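Local coordinates for PBP domain-containing protein (Vibrio parahaemolyticus, PDB 3MUQ), which is of unknown function but belongs to the periplasmic-binding-protein superfamily and, carrying a signal peptide, probably binds a small ligand outside the cytoplasm, at residues E102-V107 with E192-P197; G133-T138 with G145-V150. All coordinates share one frame; numbering follows the deposited sequence.

Interaction 1 (E102-V107 with E192-P197)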
# COMPACT_ATOMS: atom_id res chain seq x y z
N GLU A 102 -13.95 -14.22 22.65
CA GLU A 102 -14.77 -13.46 21.72
C GLU A 102 -14.07 -12.21 21.20
O GLU A 102 -14.11 -11.92 20.01
CB GLU A 102 -16.09 -13.06 22.36
CG GLU A 102 -17.04 -14.21 22.60
CD GLU A 102 -18.21 -13.81 23.47
OE1 GLU A 102 -18.12 -13.98 24.71
OE2 GLU A 102 -19.22 -13.32 22.92
N SER A 103 -13.46 -11.46 22.11
CA SER A 103 -12.79 -10.23 21.73
C SER A 103 -11.31 -10.30 22.09
O SER A 103 -10.90 -11.16 22.87
CB SER A 103 -13.43 -9.03 22.42
OG SER A 103 -13.11 -9.00 23.80
N VAL A 104 -10.52 -9.41 21.51
CA VAL A 104 -9.10 -9.37 21.82
C VAL A 104 -8.93 -8.79 23.23
O VAL A 104 -7.94 -9.08 23.92
CB VAL A 104 -8.29 -8.57 20.77
CG1 VAL A 104 -8.73 -7.13 20.73
CG2 VAL A 104 -6.80 -8.68 21.06
N LEU A 105 -9.89 -7.99 23.67
CA LEU A 105 -9.80 -7.46 25.03
C LEU A 105 -9.99 -8.59 26.07
O LEU A 105 -9.30 -8.62 27.08
CB LEU A 105 -10.78 -6.30 25.26
CG LEU A 105 -10.63 -5.08 24.34
CD1 LEU A 105 -11.51 -3.97 24.87
CD2 LEU A 105 -9.19 -4.59 24.25
N ASP A 106 -10.90 -9.53 25.79
CA ASP A 106 -11.00 -10.74 26.61
C ASP A 106 -9.67 -11.51 26.62
O ASP A 106 -9.23 -12.02 27.66
CB ASP A 106 -12.12 -11.65 26.11
CG ASP A 106 -13.50 -11.07 26.36
OD1 ASP A 106 -13.61 -10.15 27.22
OD2 ASP A 106 -14.47 -11.52 25.71
N VAL A 107 -9.05 -11.60 25.45
CA VAL A 107 -7.77 -12.30 25.35
C VAL A 107 -6.71 -11.64 26.24
O VAL A 107 -6.04 -12.32 27.02
CB VAL A 107 -7.28 -12.41 23.88
CG1 VAL A 107 -5.88 -12.96 23.85
CG2 VAL A 107 -8.23 -13.30 23.04
N GLU A 192 -12.39 -7.21 14.97
CA GLU A 192 -12.27 -6.12 14.02
C GLU A 192 -11.26 -5.07 14.47
O GLU A 192 -10.79 -4.26 13.67
CB GLU A 192 -13.64 -5.49 13.73
CG GLU A 192 -14.56 -6.43 12.95
CD GLU A 192 -15.84 -5.77 12.47
OE1 GLU A 192 -16.58 -5.21 13.30
OE2 GLU A 192 -16.11 -5.82 11.24
N LYS A 193 -10.92 -5.09 15.75
CA LYS A 193 -9.87 -4.21 16.24
C LYS A 193 -8.50 -4.60 15.70
O LYS A 193 -7.57 -3.79 15.70
CB LYS A 193 -9.83 -4.21 17.77
CG LYS A 193 -11.12 -3.77 18.44
CD LYS A 193 -10.82 -3.19 19.80
CE LYS A 193 -11.89 -3.56 20.80
NZ LYS A 193 -13.25 -3.29 20.29
N LEU A 194 -8.37 -5.85 15.24
CA LEU A 194 -7.08 -6.39 14.80
C LEU A 194 -6.80 -6.10 13.33
O LEU A 194 -5.67 -6.27 12.85
CB LEU A 194 -7.01 -7.90 15.08
CG LEU A 194 -6.98 -8.33 16.57
CD1 LEU A 194 -6.95 -9.85 16.72
CD2 LEU A 194 -5.81 -7.71 17.31
N PHE A 195 -7.83 -5.66 12.61
CA PHE A 195 -7.68 -5.37 11.19
C PHE A 195 -8.16 -3.96 10.86
O PHE A 195 -9.34 -3.64 10.96
CB PHE A 195 -8.42 -6.42 10.35
CG PHE A 195 -8.09 -6.36 8.88
CD1 PHE A 195 -6.94 -6.96 8.39
CD2 PHE A 195 -8.92 -5.68 8.00
CE1 PHE A 195 -6.62 -6.89 7.03
CE2 PHE A 195 -8.60 -5.62 6.64
CZ PHE A 195 -7.46 -6.22 6.16
N ASN A 196 -7.23 -3.11 10.46
CA ASN A 196 -7.55 -1.72 10.20
C ASN A 196 -7.01 -1.22 8.87
O ASN A 196 -5.82 -0.92 8.75
CB ASN A 196 -7.03 -0.83 11.32
CG ASN A 196 -7.86 -0.94 12.57
OD1 ASN A 196 -8.96 -0.40 12.65
ND2 ASN A 196 -7.34 -1.68 13.56
N PRO A 197 -7.89 -1.13 7.88
CA PRO A 197 -7.58 -0.46 6.61
C PRO A 197 -7.59 1.06 6.82
O PRO A 197 -8.57 1.58 7.38
CB PRO A 197 -8.76 -0.84 5.72
CG PRO A 197 -9.74 -1.61 6.60
CD PRO A 197 -9.32 -1.42 8.01
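Val104 and Leu194 meet methyl to methyl in the buried half of this contact, their side chains reaching toward each other tip to tip with Val104 CG2 4.0 Å from Leu194 CD2. The valine's chi1 of 63° swings CG2 anti to the backbone N and leaves CG1 between that nitrogen and the carbonyl carbon, 4.3 Å from Lys193 CB, which brings both branches against the 192-197 segment. Phe188 of strand 185-188 touches Val104 and Leu194 alike, and Phe134 of helix 126-138 also packs on the leucine, so the side chains meeting in this tight part are apolar. No hydrogen bond runs directly between the two segments; Asp191 spans them instead, one carboxylate oxygen accepting from the backbone N of Val104 and the other from that of Lys193. The start of helix 104-113 is thereby set against the turn that leads into strand 195-203, a strand of the large mixed sheet of this PBP-superfamily fold. Ser103 is the N-cap of that helix: its OG accepts from Asp106 N at 3.0 Å, with a nearly straight N-H...O angle of 166°. The other half lies nearer solvent. Here Lys193 crosses Leu105 at about a right angle, and its CE lies 4.1 Å from Leu105 CG in an aliphatic contact. Bends at chi3 (-143°) and chi4 turn the lysine chain past the leucine, where both residues are partly exposed.

Interaction 2 (G133-T138 with G145-V150)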
# COMPACT_ATOMS: atom_id res chain seq x y z
N GLY A 133 -2.38 0.26 23.62
CA GLY A 133 -3.75 0.73 23.51
C GLY A 133 -4.73 -0.31 24.01
O GLY A 133 -5.69 0.02 24.70
N PHE A 134 -4.51 -1.57 23.67
CA PHE A 134 -5.41 -2.62 24.11
C PHE A 134 -5.34 -2.77 25.62
O PHE A 134 -6.37 -2.89 26.27
CB PHE A 134 -5.10 -3.95 23.43
CG PHE A 134 -5.41 -3.97 21.96
CD1 PHE A 134 -6.46 -3.21 21.45
CD2 PHE A 134 -4.67 -4.76 21.09
CE1 PHE A 134 -6.76 -3.24 20.10
CE2 PHE A 134 -4.96 -4.78 19.73
CZ PHE A 134 -6.01 -4.02 19.24
N TRP A 135 -4.14 -2.76 26.18
CA TRP A 135 -4.03 -2.81 27.63
C TRP A 135 -4.81 -1.67 28.24
O TRP A 135 -5.56 -1.87 29.19
CB TRP A 135 -2.57 -2.79 28.12
CG TRP A 135 -1.80 -4.06 27.85
CD1 TRP A 135 -0.66 -4.18 27.11
CD2 TRP A 135 -2.13 -5.39 28.29
NE1 TRP A 135 -0.25 -5.49 27.06
CE2 TRP A 135 -1.14 -6.26 27.78
CE3 TRP A 135 -3.17 -5.93 29.05
CZ2 TRP A 135 -1.15 -7.63 28.01
CZ3 TRP A 135 -3.17 -7.29 29.29
CH2 TRP A 135 -2.18 -8.13 28.77
N ALA A 136 -4.66 -0.47 27.70
CA ALA A 136 -5.38 0.70 28.23
C ALA A 136 -6.89 0.47 28.18
O ALA A 136 -7.60 0.76 29.14
CB ALA A 136 -4.99 1.97 27.49
N GLN A 137 -7.38 -0.08 27.07
CA GLN A 137 -8.81 -0.37 26.95
C GLN A 137 -9.30 -1.43 27.93
O GLN A 137 -10.45 -1.39 28.36
CB GLN A 137 -9.16 -0.81 25.53
CG GLN A 137 -9.07 0.32 24.52
CD GLN A 137 -9.18 -0.19 23.10
OE1 GLN A 137 -10.18 -0.80 22.73
NE2 GLN A 137 -8.13 0.04 22.31
N THR A 138 -8.44 -2.39 28.28
CA THR A 138 -8.83 -3.42 29.24
C THR A 138 -8.80 -2.88 30.65
O THR A 138 -9.31 -3.50 31.57
CB THR A 138 -7.92 -4.67 29.17
OG1 THR A 138 -6.59 -4.34 29.60
CG2 THR A 138 -7.91 -5.26 27.76
N GLY A 145 3.47 -10.76 36.52
CA GLY A 145 4.73 -11.47 36.45
C GLY A 145 5.09 -11.95 35.05
O GLY A 145 6.22 -11.73 34.59
N GLY A 146 4.15 -12.59 34.36
CA GLY A 146 4.44 -13.13 33.04
C GLY A 146 4.81 -12.12 31.96
O GLY A 146 5.34 -12.48 30.90
N TYR A 147 4.57 -10.83 32.23
CA TYR A 147 4.74 -9.80 31.22
C TYR A 147 6.19 -9.39 31.03
O TYR A 147 6.83 -8.93 31.96
CB TYR A 147 3.89 -8.57 31.56
CG TYR A 147 3.87 -7.51 30.47
CD1 TYR A 147 3.03 -7.63 29.37
CD2 TYR A 147 4.69 -6.40 30.55
CE1 TYR A 147 3.01 -6.66 28.37
CE2 TYR A 147 4.68 -5.43 29.55
CZ TYR A 147 3.84 -5.56 28.47
OH TYR A 147 3.83 -4.58 27.49
N ARG A 148 6.69 -9.54 29.80
CA ARG A 148 8.09 -9.23 29.50
C ARG A 148 8.24 -8.28 28.31
O ARG A 148 7.87 -8.60 27.19
CB ARG A 148 8.87 -10.51 29.24
CG ARG A 148 8.99 -11.40 30.46
CD ARG A 148 9.77 -12.65 30.15
NE ARG A 148 11.21 -12.43 30.13
CZ ARG A 148 12.03 -12.80 31.11
NH1 ARG A 148 11.55 -13.40 32.19
NH2 ARG A 148 13.34 -12.58 31.01
N SER A 149 8.80 -7.11 28.58
CA SER A 149 9.00 -6.05 27.60
C SER A 149 10.47 -6.07 27.19
O SER A 149 11.33 -5.56 27.91
CB SER A 149 8.63 -4.70 28.24
OG SER A 149 8.63 -3.65 27.29
N VAL A 150 10.77 -6.67 26.04
CA VAL A 150 12.14 -7.01 25.68
C VAL A 150 12.94 -5.88 25.03
O VAL A 150 14.17 -5.93 25.01
CB VAL A 150 12.22 -8.27 24.78
CG1 VAL A 150 11.87 -9.52 25.56
CG2 VAL A 150 11.34 -8.11 23.52
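Trp135 and Tyr147 set their rings almost perpendicular, the planes of the indole's five-membered ring and the phenol standing at 85° with centroids 5.6 Å apart. The approach is nevertheless oblique, and the two side chains slide past each other in opposite directions. Contact is concentrated at one point: Trp135 NE1 lies 3.7 Å from Tyr147 CE1, and the adjoining Trp135 CE2 is 4.2 Å from the same carbon. With CA atoms 11.8 Å apart at the nearest residue pair, the backbones stay well separated and the rings span the interval. The tyrosine does so with CG anti to its own nitrogen (chi1 -173°), which extends the ring from the strand toward the helix. Polar ends converge as well, because the indole N-H and the phenol hydroxyl both hydrogen-bond to Glu131 OE2, one turn earlier on the tryptophan's helix. This shared carboxylate oxygen ties the two rings together and probably restricts their rotation, although no hydrogen bond joins them directly. Three residues on, Thr138 OG1 donates to Trp135 O at 2.7 Å, tilted 21° from the carbonyl plane. Phe108 and Ala112 of helix 104-113 pack on Trp135, while Phe144 meets Tyr147 edge-to-face. The pair thus links helix 126-138 to strand 147-149 within a beta-alpha-beta unit, whose first strand, 118-120, runs parallel to 147-149.

How the interactions relate
Helix 126-138 connects the two contacts, whose centres lie about 15 Å apart. Interaction 2 uses the Trp135 flank of that helix, whereas Phe134, Gln137 and Thr138 reach interaction 1: Phe134 CZ is 3.9 Å from Lys193 O, Gln137 OE1 is 3.8 Å from Lys193 CE, and Thr138 CG2 is 3.7 Å from Leu105 O. Helix 104-113 is a second bridge, giving Leu105 to interaction 1 and packing Phe108 on Trp135. In sequence, both segments of interaction 2 fall between those of interaction 1, so a local beta-alpha-beta contact is enclosed by a long-range one. The position of a binding site relative to the two contacts is not established.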